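Local atomic coordinates of pesticidal crystal protein Cry2Aa (Bacillus thuringiensis serovar kurstaki, PDB entry 1I5P), a protein that binds midgut epithelial cells of dipteran and lepidopteran larvae and promotes their colloid-osmotic lysis, acting as an insecticidal delta-endotoxin. Residues 59-64 with 71-76; 235-240 with 283-288; 312-317 with 357-362; 503-508 with 529-534. One frame throughout, in Å; residues are numbered along the deposited sequence.

Contact 1: residues 59-64 with 71-76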
loop_
_atom_site.group_PDB
_atom_site.type_symbol
_atom_site.label_atom_id
_atom_site.label_comp_id
_atom_site.label_asym_id
_atom_site.label_seq_id
_atom_site.Cartn_x
_atom_site.Cartn_y
_atom_site.Cartn_z
ATOM N N SER A 59 10.066 -5.457 1.938
ATOM C CA SER A 59 9.993 -5.820 3.349
ATOM C C SER A 59 11.331 -5.493 4.009
ATOM O O SER A 59 11.387 -4.958 5.120
ATOM C CB SER A 59 9.691 -7.312 3.492
ATOM O OG SER A 59 8.422 -7.620 2.947
ATOM N N PHE A 60 12.404 -5.816 3.295
ATOM C CA PHE A 60 13.764 -5.561 3.751
ATOM C C PHE A 60 14.002 -4.065 3.983
ATOM O O PHE A 60 14.523 -3.659 5.025
ATOM C CB PHE A 60 14.746 -6.096 2.703
ATOM C CG PHE A 60 16.155 -5.596 2.866
ATOM C CD1 PHE A 60 16.993 -6.137 3.838
ATOM C CD2 PHE A 60 16.651 -4.598 2.028
ATOM C CE1 PHE A 60 18.305 -5.698 3.975
ATOM C CE2 PHE A 60 17.965 -4.149 2.155
ATOM C CZ PHE A 60 18.797 -4.703 3.133
ATOM N N LEU A 61 13.628 -3.241 3.009
ATOM C CA LEU A 61 13.825 -1.801 3.148
ATOM C C LEU A 61 12.993 -1.246 4.302
ATOM O O LEU A 61 13.470 -0.408 5.072
ATOM C CB LEU A 61 13.490 -1.089 1.833
ATOM C CG LEU A 61 14.429 -1.473 0.681
ATOM C CD1 LEU A 61 14.032 -0.730 -0.599
ATOM C CD2 LEU A 61 15.871 -1.144 1.065
ATOM N N LEU A 62 11.755 -1.717 4.428
ATOM C CA LEU A 62 10.883 -1.284 5.515
ATOM C C LEU A 62 11.562 -1.552 6.863
ATOM O O LEU A 62 11.533 -0.710 7.755
ATOM C CB LEU A 62 9.541 -2.028 5.451
ATOM C CG LEU A 62 8.508 -1.536 4.420
ATOM C CD1 LEU A 62 7.396 -2.561 4.253
ATOM C CD2 LEU A 62 7.945 -0.191 4.869
ATOM N N LYS A 63 12.189 -2.718 6.994
ATOM C CA LYS A 63 12.873 -3.085 8.232
ATOM C C LYS A 63 14.154 -2.290 8.493
ATOM O O LYS A 63 14.522 -2.066 9.645
ATOM C CB LYS A 63 13.182 -4.582 8.229
ATOM C CG LYS A 63 11.960 -5.459 8.460
ATOM C CD LYS A 63 12.321 -6.931 8.466
ATOM C CE LYS A 63 11.162 -7.779 8.957
ATOM N NZ LYS A 63 10.895 -7.622 10.414
ATOM N N LYS A 64 14.838 -1.876 7.429
ATOM C CA LYS A 64 16.056 -1.087 7.579
ATOM C C LYS A 64 15.705 0.288 8.133
ATOM O O LYS A 64 16.363 0.799 9.042
ATOM C CB LYS A 64 16.765 -0.925 6.231
ATOM C CG LYS A 64 17.616 -2.117 5.826
ATOM C CD LYS A 64 18.784 -2.310 6.788
ATOM C CE LYS A 64 19.703 -3.434 6.327
ATOM N NZ LYS A 64 20.810 -3.686 7.287
ATOM N N LYS A 71 21.851 0.846 9.601
ATOM C CA LYS A 71 22.769 1.876 9.139
ATOM C C LYS A 71 23.317 1.602 7.741
ATOM O O LYS A 71 23.629 2.533 6.999
ATOM C CB LYS A 71 23.950 1.999 10.112
ATOM C CG LYS A 71 23.592 2.476 11.511
ATOM C CD LYS A 71 23.204 3.945 11.514
ATOM C CE LYS A 71 23.021 4.472 12.939
ATOM N NZ LYS A 71 22.823 5.944 12.955
ATOM N N ARG A 72 23.439 0.327 7.385
ATOM C CA ARG A 72 23.976 -0.039 6.084
ATOM C C ARG A 72 23.012 -0.947 5.332
ATOM O O ARG A 72 22.662 -2.038 5.798
ATOM C CB ARG A 72 25.329 -0.728 6.257
ATOM C CG ARG A 72 26.120 -0.877 4.977
ATOM C CD ARG A 72 27.432 -1.610 5.231
ATOM N NE ARG A 72 28.172 -1.845 3.991
ATOM C CZ ARG A 72 29.292 -2.556 3.911
ATOM N NH1 ARG A 72 29.812 -3.110 4.999
ATOM N NH2 ARG A 72 29.893 -2.711 2.741
ATOM N N ILE A 73 22.594 -0.490 4.159
ATOM C CA ILE A 73 21.643 -1.228 3.342
ATOM C C ILE A 73 22.231 -1.946 2.131
ATOM O O ILE A 73 21.948 -3.120 1.904
ATOM C CB ILE A 73 20.532 -0.281 2.811
ATOM C CG1 ILE A 73 19.734 0.316 3.969
ATOM C CG2 ILE A 73 19.604 -1.040 1.871
ATOM C CD1 ILE A 73 18.758 1.415 3.536
ATOM N N LEU A 74 23.042 -1.231 1.357
ATOM C CA LEU A 74 23.600 -1.763 0.115
ATOM C C LEU A 74 24.175 -3.176 0.098
ATOM O O LEU A 74 23.901 -3.937 -0.827
ATOM C CB LEU A 74 24.637 -0.795 -0.461
ATOM C CG LEU A 74 24.879 -1.001 -1.966
ATOM C CD1 LEU A 74 23.591 -0.669 -2.726
ATOM C CD2 LEU A 74 26.029 -0.133 -2.454
ATOM N N SER A 75 24.964 -3.542 1.103
ATOM C CA SER A 75 25.552 -4.880 1.111
ATOM C C SER A 75 24.513 -5.998 1.183
ATOM O O SER A 75 24.569 -6.948 0.405
ATOM C CB SER A 75 26.542 -5.030 2.262
ATOM O OG SER A 75 27.169 -6.295 2.187
ATOM N N GLU A 76 23.569 -5.893 2.109
ATOM C CA GLU A 76 22.549 -6.922 2.230
ATOM C C GLU A 76 21.563 -6.838 1.073
ATOM O O GLU A 76 21.083 -7.859 0.588
ATOM C CB GLU A 76 21.832 -6.798 3.578
ATOM C CG GLU A 76 22.714 -7.216 4.751
ATOM C CD GLU A 76 22.125 -6.872 6.107
ATOM O OE1 GLU A 76 22.823 -7.068 7.124
ATOM O OE2 GLU A 76 20.971 -6.405 6.159
HETATM O O HOH W 1 22.816 -2.152 8.983
#
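Lys64 NZ is gripped by three acceptors that lie on or beside the 71-76 segment. Glu76 OE2 takes it in a salt bridge, with NZ 2.9 Å from OE2, and here the ammonium stands above the carboxylate plane, 54° out of it. Arg72 O, also 2.9 Å from Lys64 NZ, supplies a backbone acceptor. The third is a water 3.0 Å from Lys64 NZ, which also accepts from Arg72 N, so that, with the direct bond to Arg72 O, the ammonium is linked to both backbone polar atoms of that residue. The lysine chain bends once, at chi2 (-65°), and runs straight from there to NZ, laying its methylenes along Ile73 with CG 3.7 Å from Ile73 CG1. Two successive helices of the N-terminal bundle meet here: helix 53-65 and the start of helix 74-81, joined by a short connection. The apolar half of the contact is built round Ile73 CG2, which meets Phe60 CE2 at 3.5 Å and Leu61 CD2 at 3.8 Å. Glu76 OE2 sits at the edge of the Phe60 ring, near its plane and 3.5 Å from CE1, while Lys64 CG lies over one face of that ring. Asp190 of helix 170-193 accepts from Ile73 N and Leu74 N where the second helix begins, and the guanidinium of Arg72 turns to a salt bridge with Asp132.

Contact 2: residues 235-240 with 283-288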
loop_
_atom_site.group_PDB
_atom_site.type_symbol
_atom_site.label_atom_id
_atom_site.label_comp_id
_atom_site.label_asym_id
_atom_site.label_seq_id
_atom_site.Cartn_x
_atom_site.Cartn_y
_atom_site.Cartn_z
ATOM N N ASN A 235 -8.079 1.505 -20.530
ATOM C CA ASN A 235 -9.489 1.346 -20.834
ATOM C C ASN A 235 -9.666 -0.153 -20.765
ATOM O O ASN A 235 -9.559 -0.855 -21.773
ATOM C CB ASN A 235 -9.840 1.851 -22.235
ATOM C CG ASN A 235 -11.343 1.887 -22.468
ATOM O OD1 ASN A 235 -12.117 1.506 -21.590
ATOM N ND2 ASN A 235 -11.761 2.347 -23.645
ATOM N N THR A 236 -9.913 -0.647 -19.559
ATOM C CA THR A 236 -10.056 -2.074 -19.365
ATOM C C THR A 236 -11.048 -2.403 -18.260
ATOM O O THR A 236 -11.532 -1.519 -17.553
ATOM C CB THR A 236 -8.690 -2.677 -19.008
ATOM O OG1 THR A 236 -8.772 -4.107 -19.029
ATOM C CG2 THR A 236 -8.253 -2.198 -17.626
ATOM N N ARG A 237 -11.355 -3.682 -18.108
ATOM C CA ARG A 237 -12.281 -4.096 -17.064
ATOM C C ARG A 237 -11.660 -3.835 -15.691
ATOM O O ARG A 237 -10.438 -3.702 -15.570
ATOM C CB ARG A 237 -12.620 -5.573 -17.223
ATOM C CG ARG A 237 -13.250 -5.916 -18.563
ATOM C CD ARG A 237 -14.243 -7.041 -18.377
ATOM N NE ARG A 237 -14.106 -8.102 -19.367
ATOM C CZ ARG A 237 -14.427 -9.372 -19.133
ATOM N NH1 ARG A 237 -14.897 -9.727 -17.942
ATOM N NH2 ARG A 237 -14.284 -10.286 -20.084
ATOM N N LEU A 238 -12.502 -3.767 -14.663
ATOM C CA LEU A 238 -12.031 -3.493 -13.305
ATOM C C LEU A 238 -10.887 -4.391 -12.863
ATOM O O LEU A 238 -9.853 -3.910 -12.390
ATOM C CB LEU A 238 -13.183 -3.622 -12.302
ATOM C CG LEU A 238 -12.837 -3.185 -10.879
ATOM C CD1 LEU A 238 -12.372 -1.737 -10.902
ATOM C CD2 LEU A 238 -14.048 -3.342 -9.965
ATOM N N HIS A 239 -11.075 -5.697 -13.017
ATOM C CA HIS A 239 -10.055 -6.649 -12.618
ATOM C C HIS A 239 -8.681 -6.268 -13.171
ATOM O O HIS A 239 -7.690 -6.240 -12.439
ATOM C CB HIS A 239 -10.427 -8.053 -13.089
ATOM C CG HIS A 239 -9.355 -9.065 -12.842
ATOM N ND1 HIS A 239 -9.090 -9.581 -11.593
ATOM C CD2 HIS A 239 -8.429 -9.598 -13.673
ATOM C CE1 HIS A 239 -8.047 -10.387 -11.664
ATOM N NE2 HIS A 239 -7.625 -10.413 -12.916
ATOM N N ASP A 240 -8.626 -5.965 -14.465
ATOM C CA ASP A 240 -7.364 -5.604 -15.110
ATOM C C ASP A 240 -6.815 -4.250 -14.683
ATOM O O ASP A 240 -5.605 -4.070 -14.584
ATOM C CB ASP A 240 -7.527 -5.656 -16.629
ATOM C CG ASP A 240 -7.652 -7.076 -17.146
ATOM O OD1 ASP A 240 -8.365 -7.284 -18.154
ATOM O OD2 ASP A 240 -7.030 -7.979 -16.547
ATOM N N GLN A 283 -18.703 -12.327 -16.061
ATOM C CA GLN A 283 -19.760 -11.437 -15.562
ATOM C C GLN A 283 -19.370 -9.969 -15.387
ATOM O O GLN A 283 -20.124 -9.068 -15.764
ATOM C CB GLN A 283 -20.320 -11.967 -14.238
ATOM C CG GLN A 283 -21.180 -13.203 -14.387
ATOM C CD GLN A 283 -21.888 -13.583 -13.106
ATOM O OE1 GLN A 283 -22.427 -12.729 -12.403
ATOM N NE2 GLN A 283 -21.901 -14.876 -12.801
ATOM N N GLN A 284 -18.202 -9.724 -14.808
ATOM C CA GLN A 284 -17.740 -8.357 -14.589
ATOM C C GLN A 284 -17.242 -7.799 -15.918
ATOM O O GLN A 284 -16.059 -7.884 -16.233
ATOM C CB GLN A 284 -16.630 -8.362 -13.538
ATOM C CG GLN A 284 -17.038 -9.075 -12.253
ATOM C CD GLN A 284 -16.781 -10.578 -12.284
ATOM O OE1 GLN A 284 -16.712 -11.193 -13.347
ATOM N NE2 GLN A 284 -16.651 -11.175 -11.103
ATOM N N THR A 285 -18.157 -7.206 -16.678
ATOM C CA THR A 285 -17.858 -6.697 -18.013
ATOM C C THR A 285 -17.583 -5.214 -18.221
ATOM O O THR A 285 -16.949 -4.838 -19.205
ATOM C CB THR A 285 -19.002 -7.066 -18.973
ATOM O OG1 THR A 285 -20.251 -6.687 -18.376
ATOM C CG2 THR A 285 -19.015 -8.556 -19.248
ATOM N N GLN A 286 -18.057 -4.365 -17.324
ATOM C CA GLN A 286 -17.851 -2.939 -17.514
ATOM C C GLN A 286 -16.384 -2.556 -17.680
ATOM O O GLN A 286 -15.507 -3.067 -16.986
ATOM C CB GLN A 286 -18.484 -2.159 -16.365
ATOM C CG GLN A 286 -18.413 -0.657 -16.531
ATOM C CD GLN A 286 -19.342 0.072 -15.580
ATOM O OE1 GLN A 286 -19.778 -0.483 -14.573
ATOM N NE2 GLN A 286 -19.640 1.324 -15.890
ATOM N N SER A 287 -16.130 -1.656 -18.621
ATOM C CA SER A 287 -14.777 -1.200 -18.892
ATOM C C SER A 287 -14.617 0.178 -18.261
ATOM O O SER A 287 -15.560 0.966 -18.239
ATOM C CB SER A 287 -14.543 -1.131 -20.408
ATOM O OG SER A 287 -13.172 -0.954 -20.716
ATOM N N PHE A 288 -13.436 0.466 -17.732
ATOM C CA PHE A 288 -13.203 1.763 -17.102
ATOM C C PHE A 288 -11.960 2.456 -17.630
ATOM O O PHE A 288 -11.030 1.809 -18.123
ATOM C CB PHE A 288 -13.058 1.612 -15.579
ATOM C CG PHE A 288 -14.223 0.932 -14.915
ATOM C CD1 PHE A 288 -14.241 -0.449 -14.756
ATOM C CD2 PHE A 288 -15.312 1.675 -14.462
ATOM C CE1 PHE A 288 -15.325 -1.086 -14.154
ATOM C CE2 PHE A 288 -16.402 1.047 -13.859
ATOM C CZ PHE A 288 -16.406 -0.337 -13.708
HETATM O O HOH W 2 -15.377 -4.856 -14.774
HETATM O O HOH W 3 -13.678 -6.884 -14.361
#
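A two-stranded antiparallel ribbon, Thr236 paired with Phe288, stitches the helical N-terminal domain to the beta-prism middle domain just where helix 238-259 begins. Its two backbone bonds differ in quality: Phe288 N gives a short and nearly straight one to Thr236 O, 2.8 Å with 169° at the hydrogen, whereas Thr236 N reaches Phe288 O at 3.1 Å with a more bent approach. Outside this pair, Ser287 OG donates to Asn235 OD1 at 2.8 Å, coming from above the amide carbonyl plane. Arg237, the N-cap residue, bends at chi2 and chi3 and thereby folds its guanidinium back along the other segment, so that NH1 donates to Gln284 O at 2.8 Å; NH1 also serves Gly281 O. Thr285 CG2 lies over one face of that guanidinium. Phe288 turns its ring edge to the first turn of the helix: Leu238 N lies in the ring plane, and Leu238 CB is 3.8 Å from Phe288 CE1. Two waters bridge the segments. One accepts from Leu238 N and donates to Gln286 O at 2.8 Å, and the other accepts from His239 N and donates to Gln284 O. Two amides of the first turn, Leu238 N and His239 N, are thus bridged by water to carbonyls of 283-288, and the carbonyl oxygens of Gln284 and Gln286 gathered there would be expected to suit the partly positive helix start.

Contact 3: residues 312-317 with 357-362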
loop_
_atom_site.group_PDB
_atom_site.type_symbol
_atom_site.label_atom_id
_atom_site.label_comp_id
_atom_site.label_asym_id
_atom_site.label_seq_id
_atom_site.Cartn_x
_atom_site.Cartn_y
_atom_site.Cartn_z
ATOM N N SER A 312 -23.021 -8.498 4.648
ATOM C CA SER A 312 -24.353 -9.081 4.620
ATOM C C SER A 312 -24.741 -8.941 3.157
ATOM O O SER A 312 -24.216 -8.080 2.453
ATOM C CB SER A 312 -25.331 -8.299 5.507
ATOM O OG SER A 312 -25.660 -7.044 4.939
ATOM N N GLY A 313 -25.637 -9.795 2.685
ATOM C CA GLY A 313 -26.028 -9.693 1.297
ATOM C C GLY A 313 -27.147 -10.632 0.918
ATOM O O GLY A 313 -27.640 -11.405 1.741
ATOM N N THR A 314 -27.550 -10.551 -0.343
ATOM C CA THR A 314 -28.609 -11.397 -0.860
ATOM C C THR A 314 -28.047 -12.378 -1.873
ATOM O O THR A 314 -27.675 -11.984 -2.979
ATOM C CB THR A 314 -29.693 -10.568 -1.566
ATOM O OG1 THR A 314 -30.140 -9.520 -0.700
ATOM C CG2 THR A 314 -30.876 -11.457 -1.947
ATOM N N ARG A 315 -27.973 -13.650 -1.498
ATOM C CA ARG A 315 -27.487 -14.663 -2.426
ATOM C C ARG A 315 -28.680 -15.461 -2.936
ATOM O O ARG A 315 -29.575 -15.825 -2.167
ATOM C CB ARG A 315 -26.498 -15.605 -1.747
ATOM C CG ARG A 315 -27.068 -16.415 -0.601
ATOM C CD ARG A 315 -25.965 -17.257 0.002
ATOM N NE ARG A 315 -26.300 -17.771 1.323
ATOM C CZ ARG A 315 -25.395 -18.223 2.181
ATOM N NH1 ARG A 315 -24.110 -18.217 1.847
ATOM N NH2 ARG A 315 -25.769 -18.682 3.367
ATOM N N LEU A 316 -28.697 -15.727 -4.236
ATOM C CA LEU A 316 -29.788 -16.486 -4.828
ATOM C C LEU A 316 -29.289 -17.672 -5.643
ATOM O O LEU A 316 -28.283 -17.577 -6.350
ATOM C CB LEU A 316 -30.640 -15.581 -5.726
ATOM C CG LEU A 316 -31.391 -14.415 -5.073
ATOM C CD1 LEU A 316 -32.094 -13.597 -6.147
ATOM C CD2 LEU A 316 -32.397 -14.944 -4.060
ATOM N N SER A 317 -29.999 -18.791 -5.519
ATOM C CA SER A 317 -29.705 -20.020 -6.256
ATOM C C SER A 317 -30.973 -20.436 -6.986
ATOM O O SER A 317 -31.865 -21.051 -6.405
ATOM C CB SER A 317 -29.280 -21.147 -5.317
ATOM O OG SER A 317 -27.900 -21.070 -5.008
ATOM N N ASN A 357 -33.983 -7.965 0.620
ATOM C CA ASN A 357 -33.541 -8.295 1.966
ATOM C C ASN A 357 -32.372 -9.261 1.857
ATOM O O ASN A 357 -32.382 -10.172 1.030
ATOM C CB ASN A 357 -34.664 -8.948 2.769
ATOM C CG ASN A 357 -35.645 -7.941 3.331
ATOM O OD1 ASN A 357 -35.255 -6.955 3.955
ATOM N ND2 ASN A 357 -36.932 -8.196 3.126
ATOM N N HIS A 358 -31.360 -9.047 2.687
ATOM C CA HIS A 358 -30.186 -9.906 2.689
ATOM C C HIS A 358 -30.493 -11.198 3.437
ATOM O O HIS A 358 -31.140 -11.177 4.481
ATOM C CB HIS A 358 -29.013 -9.168 3.332
ATOM C CG HIS A 358 -28.593 -7.948 2.576
ATOM N ND1 HIS A 358 -27.623 -7.082 3.033
ATOM C CD2 HIS A 358 -28.998 -7.459 1.379
ATOM C CE1 HIS A 358 -27.448 -6.113 2.151
ATOM N NE2 HIS A 358 -28.272 -6.320 1.138
ATOM N N ASN A 359 -30.036 -12.322 2.896
ATOM C CA ASN A 359 -30.295 -13.620 3.509
ATOM C C ASN A 359 -29.066 -14.307 4.081
ATOM O O ASN A 359 -29.074 -15.517 4.300
ATOM C CB ASN A 359 -30.972 -14.557 2.502
ATOM C CG ASN A 359 -30.286 -14.559 1.147
ATOM O OD1 ASN A 359 -29.201 -14.005 0.986
ATOM N ND2 ASN A 359 -30.919 -15.194 0.165
ATOM N N PHE A 360 -28.009 -13.547 4.324
ATOM C CA PHE A 360 -26.815 -14.139 4.904
ATOM C C PHE A 360 -25.856 -13.072 5.418
ATOM O O PHE A 360 -25.833 -11.955 4.906
ATOM C CB PHE A 360 -26.119 -15.052 3.880
ATOM C CG PHE A 360 -25.211 -14.328 2.923
ATOM C CD1 PHE A 360 -23.871 -14.122 3.238
ATOM C CD2 PHE A 360 -25.691 -13.850 1.710
ATOM C CE1 PHE A 360 -23.021 -13.452 2.355
ATOM C CE2 PHE A 360 -24.853 -13.180 0.825
ATOM C CZ PHE A 360 -23.515 -12.981 1.148
ATOM N N ASN A 361 -25.092 -13.422 6.454
ATOM C CA ASN A 361 -24.097 -12.537 7.066
ATOM C C ASN A 361 -22.790 -13.305 7.247
ATOM O O ASN A 361 -22.738 -14.322 7.943
ATOM C CB ASN A 361 -24.571 -12.017 8.429
ATOM C CG ASN A 361 -25.538 -10.849 8.308
ATOM O OD1 ASN A 361 -26.747 -11.044 8.181
ATOM N ND2 ASN A 361 -25.006 -9.627 8.341
ATOM N N CYS A 362 -21.736 -12.780 6.627
ATOM C CA CYS A 362 -20.397 -13.366 6.641
ATOM C C CYS A 362 -19.432 -12.431 7.374
ATOM O O CYS A 362 -19.227 -11.296 6.961
ATOM C CB CYS A 362 -19.940 -13.582 5.197
ATOM S SG CYS A 362 -18.168 -14.003 4.987
HETATM O O HOH W 4 -28.898 -18.305 2.440
#
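The guanidinium of Arg315 lies flat on the Phe360 ring, the two planes 19° apart and their centres separated by 4.7 Å. The stack links two antiparallel strands of the middle-domain beta prism, 308-321 and 360-363. Phe360 CB sits over one face of the guanidinium, 3.7 Å from Arg315 CZ, and Arg315 NH1 has a further partner in Ala408 O. Around Gly313 two rings converge. Phe360 turns one face to Gly313 N, while the glycine CA comes over a face of the His358 imidazole, a CH-pi contact 3.5 Å from CA to the ring centroid. The same imidazole is met at its edge, in plane, by Ser312 OG, which shares a 2.7 Å hydrogen bond with His358 ND1; His358 NE2 goes on to Ser337 OG of the neighbouring strand. One residue before Phe360, the amide of Asn359 stands in for a backbone. Its CG sits between the backbone N and the carbonyl carbon (chi1 47°), which brings the amide to Arg315: Arg315 N donates to Asn359 OD1 on a lone pair, 2.8 Å away, and Asn359 ND2 donates to Arg315 O at the same 2.8 Å, the acceptor lying in the amide plane.

Contact 4: residues 503-508 with 529-534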
loop_
_atom_site.group_PDB
_atom_site.type_symbol
_atom_site.label_atom_id
_atom_site.label_comp_id
_atom_site.label_asym_id
_atom_site.label_seq_id
_atom_site.Cartn_x
_atom_site.Cartn_y
_atom_site.Cartn_z
ATOM N N GLN A 503 -12.046 10.336 14.002
ATOM C CA GLN A 503 -13.165 11.085 13.445
ATOM C C GLN A 503 -12.672 12.344 12.740
ATOM O O GLN A 503 -11.616 12.884 13.074
ATOM C CB GLN A 503 -14.162 11.475 14.545
ATOM C CG GLN A 503 -13.604 12.378 15.637
ATOM C CD GLN A 503 -14.696 12.897 16.562
ATOM O OE1 GLN A 503 -15.619 13.585 16.124
ATOM N NE2 GLN A 503 -14.603 12.557 17.843
ATOM N N VAL A 504 -13.447 12.794 11.757
ATOM C CA VAL A 504 -13.125 13.992 10.990
ATOM C C VAL A 504 -14.415 14.774 10.774
ATOM O O VAL A 504 -15.448 14.185 10.467
ATOM C CB VAL A 504 -12.547 13.634 9.595
ATOM C CG1 VAL A 504 -12.051 14.899 8.897
ATOM C CG2 VAL A 504 -11.421 12.619 9.731
ATOM N N ASN A 505 -14.372 16.091 10.944
ATOM C CA ASN A 505 -15.566 16.895 10.704
ATOM C C ASN A 505 -15.503 17.423 9.272
ATOM O O ASN A 505 -14.515 17.190 8.572
ATOM C CB ASN A 505 -15.666 18.051 11.712
ATOM C CG ASN A 505 -14.474 18.984 11.669
ATOM O OD1 ASN A 505 -14.380 19.910 12.474
ATOM N ND2 ASN A 505 -13.563 18.755 10.737
ATOM N N ASN A 506 -16.543 18.124 8.830
ATOM C CA ASN A 506 -16.568 18.644 7.469
ATOM C C ASN A 506 -16.302 17.480 6.510
ATOM O O ASN A 506 -15.577 17.624 5.529
ATOM C CB ASN A 506 -15.480 19.713 7.285
ATOM C CG ASN A 506 -15.726 20.963 8.122
ATOM O OD1 ASN A 506 -14.819 21.775 8.326
ATOM N ND2 ASN A 506 -16.953 21.129 8.594
ATOM N N GLN A 507 -16.889 16.324 6.797
ATOM C CA GLN A 507 -16.673 15.143 5.960
ATOM C C GLN A 507 -17.121 15.292 4.511
ATOM O O GLN A 507 -16.534 14.676 3.621
ATOM C CB GLN A 507 -17.344 13.917 6.584
ATOM C CG GLN A 507 -16.687 13.474 7.884
ATOM C CD GLN A 507 -17.402 12.309 8.537
ATOM O OE1 GLN A 507 -16.986 11.152 8.413
ATOM N NE2 GLN A 507 -18.487 12.608 9.240
ATOM N N THR A 508 -18.141 16.110 4.261
ATOM C CA THR A 508 -18.619 16.284 2.893
ATOM C C THR A 508 -17.639 17.085 2.052
ATOM O O THR A 508 -17.729 17.087 0.824
ATOM C CB THR A 508 -19.974 17.007 2.847
ATOM O OG1 THR A 508 -19.824 18.331 3.373
ATOM C CG2 THR A 508 -21.013 16.243 3.652
ATOM N N ASN A 529 -10.883 25.110 8.722
ATOM C CA ASN A 529 -11.235 24.740 10.089
ATOM C C ASN A 529 -11.757 23.308 10.214
ATOM O O ASN A 529 -12.751 23.036 10.899
ATOM C CB ASN A 529 -12.257 25.720 10.667
ATOM C CG ASN A 529 -12.381 25.601 12.172
ATOM O OD1 ASN A 529 -11.487 25.074 12.842
ATOM N ND2 ASN A 529 -13.482 26.103 12.717
ATOM N N THR A 530 -11.074 22.388 9.543
ATOM C CA THR A 530 -11.434 20.982 9.608
ATOM C C THR A 530 -10.477 20.344 10.604
ATOM O O THR A 530 -9.273 20.597 10.574
ATOM C CB THR A 530 -11.272 20.284 8.238
ATOM O OG1 THR A 530 -12.188 20.856 7.294
ATOM C CG2 THR A 530 -11.550 18.789 8.363
ATOM N N THR A 531 -11.019 19.528 11.497
ATOM C CA THR A 531 -10.208 18.855 12.494
ATOM C C THR A 531 -10.296 17.351 12.320
ATOM O O THR A 531 -11.388 16.792 12.202
ATOM C CB THR A 531 -10.660 19.207 13.928
ATOM O OG1 THR A 531 -10.390 20.591 14.185
ATOM C CG2 THR A 531 -9.921 18.349 14.945
ATOM N N ALA A 532 -9.134 16.712 12.290
ATOM C CA ALA A 532 -9.043 15.268 12.156
ATOM C C ALA A 532 -8.422 14.735 13.443
ATOM O O ALA A 532 -7.300 15.104 13.803
ATOM C CB ALA A 532 -8.169 14.898 10.950
ATOM N N ARG A 533 -9.156 13.884 14.149
ATOM C CA ARG A 533 -8.647 13.317 15.385
ATOM C C ARG A 533 -8.135 11.900 15.198
ATOM O O ARG A 533 -8.763 11.086 14.525
ATOM C CB ARG A 533 -9.724 13.307 16.473
ATOM C CG ARG A 533 -9.380 12.358 17.628
ATOM C CD ARG A 533 -10.252 12.574 18.842
ATOM N NE ARG A 533 -9.996 13.874 19.454
ATOM C CZ ARG A 533 -10.583 14.303 20.565
ATOM N NH1 ARG A 533 -11.467 13.536 21.190
ATOM N NH2 ARG A 533 -10.276 15.495 21.058
ATOM N N TYR A 534 -6.997 11.615 15.819
ATOM C CA TYR A 534 -6.385 10.296 15.773
ATOM C C TYR A 534 -6.123 9.842 17.201
ATOM O O TYR A 534 -5.847 10.658 18.082
ATOM C CB TYR A 534 -5.073 10.340 14.990
ATOM C CG TYR A 534 -5.255 10.834 13.577
ATOM C CD1 TYR A 534 -5.327 12.194 13.301
ATOM C CD2 TYR A 534 -5.430 9.938 12.527
ATOM C CE1 TYR A 534 -5.576 12.657 12.011
ATOM C CE2 TYR A 534 -5.679 10.389 11.233
ATOM C CZ TYR A 534 -5.755 11.748 10.987
ATOM O OH TYR A 534 -6.045 12.193 9.721
HETATM O O HOH W 5 -13.002 22.092 13.223
#
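Asn505 ND2 lies only 2.8 Å from Thr531 N, a meeting of two donors that cannot be a hydrogen bond and makes the modelled turn of this amide doubtful. Exchanging the amide's oxygen and nitrogen would probably let it accept from Thr531 N and donate to the water now bonded to Asn505 OD1. In the backbone pairing one bond is sound: Arg533 N donates to Gln503 O at 2.9 Å, nearly along the C=O axis. Weak bonds join Gln503 N to Arg533 O and Asn505 N to Thr531 O. These belong to the edge of the C-terminal domain's beta sandwich, where the short strand 503-504 runs antiparallel to 530-537. On one face Val504 CG2 meets Ala532 CB at 4.2 Å. Val504 CG1 is 4.0 Å from Thr530 CG2, and Phe525 of strand 522-525 touches all three residues. On the other face Gln503 and Arg533 lie side by side, pointing the same way, with Gln503 CG 4.1 Å from Arg533 CB; the arginine's NE is held in a salt bridge by Asp606. A G1 beta bulge at Asn529 and Thr530 opposite Val609 precedes this pairing. The sheet edge thus puts apolar groups on the side of Val504 and Ala532 and polar ones on the side of Gln503 and Arg533.

How the contacts relate
The four contacts follow one another in series along the chain and sample all three domains of the toxin. Contact 1 lies wholly in the N-terminal helical domain, contact 3 in the middle beta prism and contact 4 in the C-terminal beta sandwich, while contact 2 bridges the first two domains. No two of them touch. Contacts 2 and 3 are nearest, with centres 25 Å apart and closest atoms about 9 Å apart; contacts 1 and 3 are farthest, 47 Å between centres, on opposite sides of the chain's centre. Contact 4 stands 34 Å, centre to centre, from both contact 2 and contact 3. Three of them thus lie within single domains, and contact 2 joins the first two.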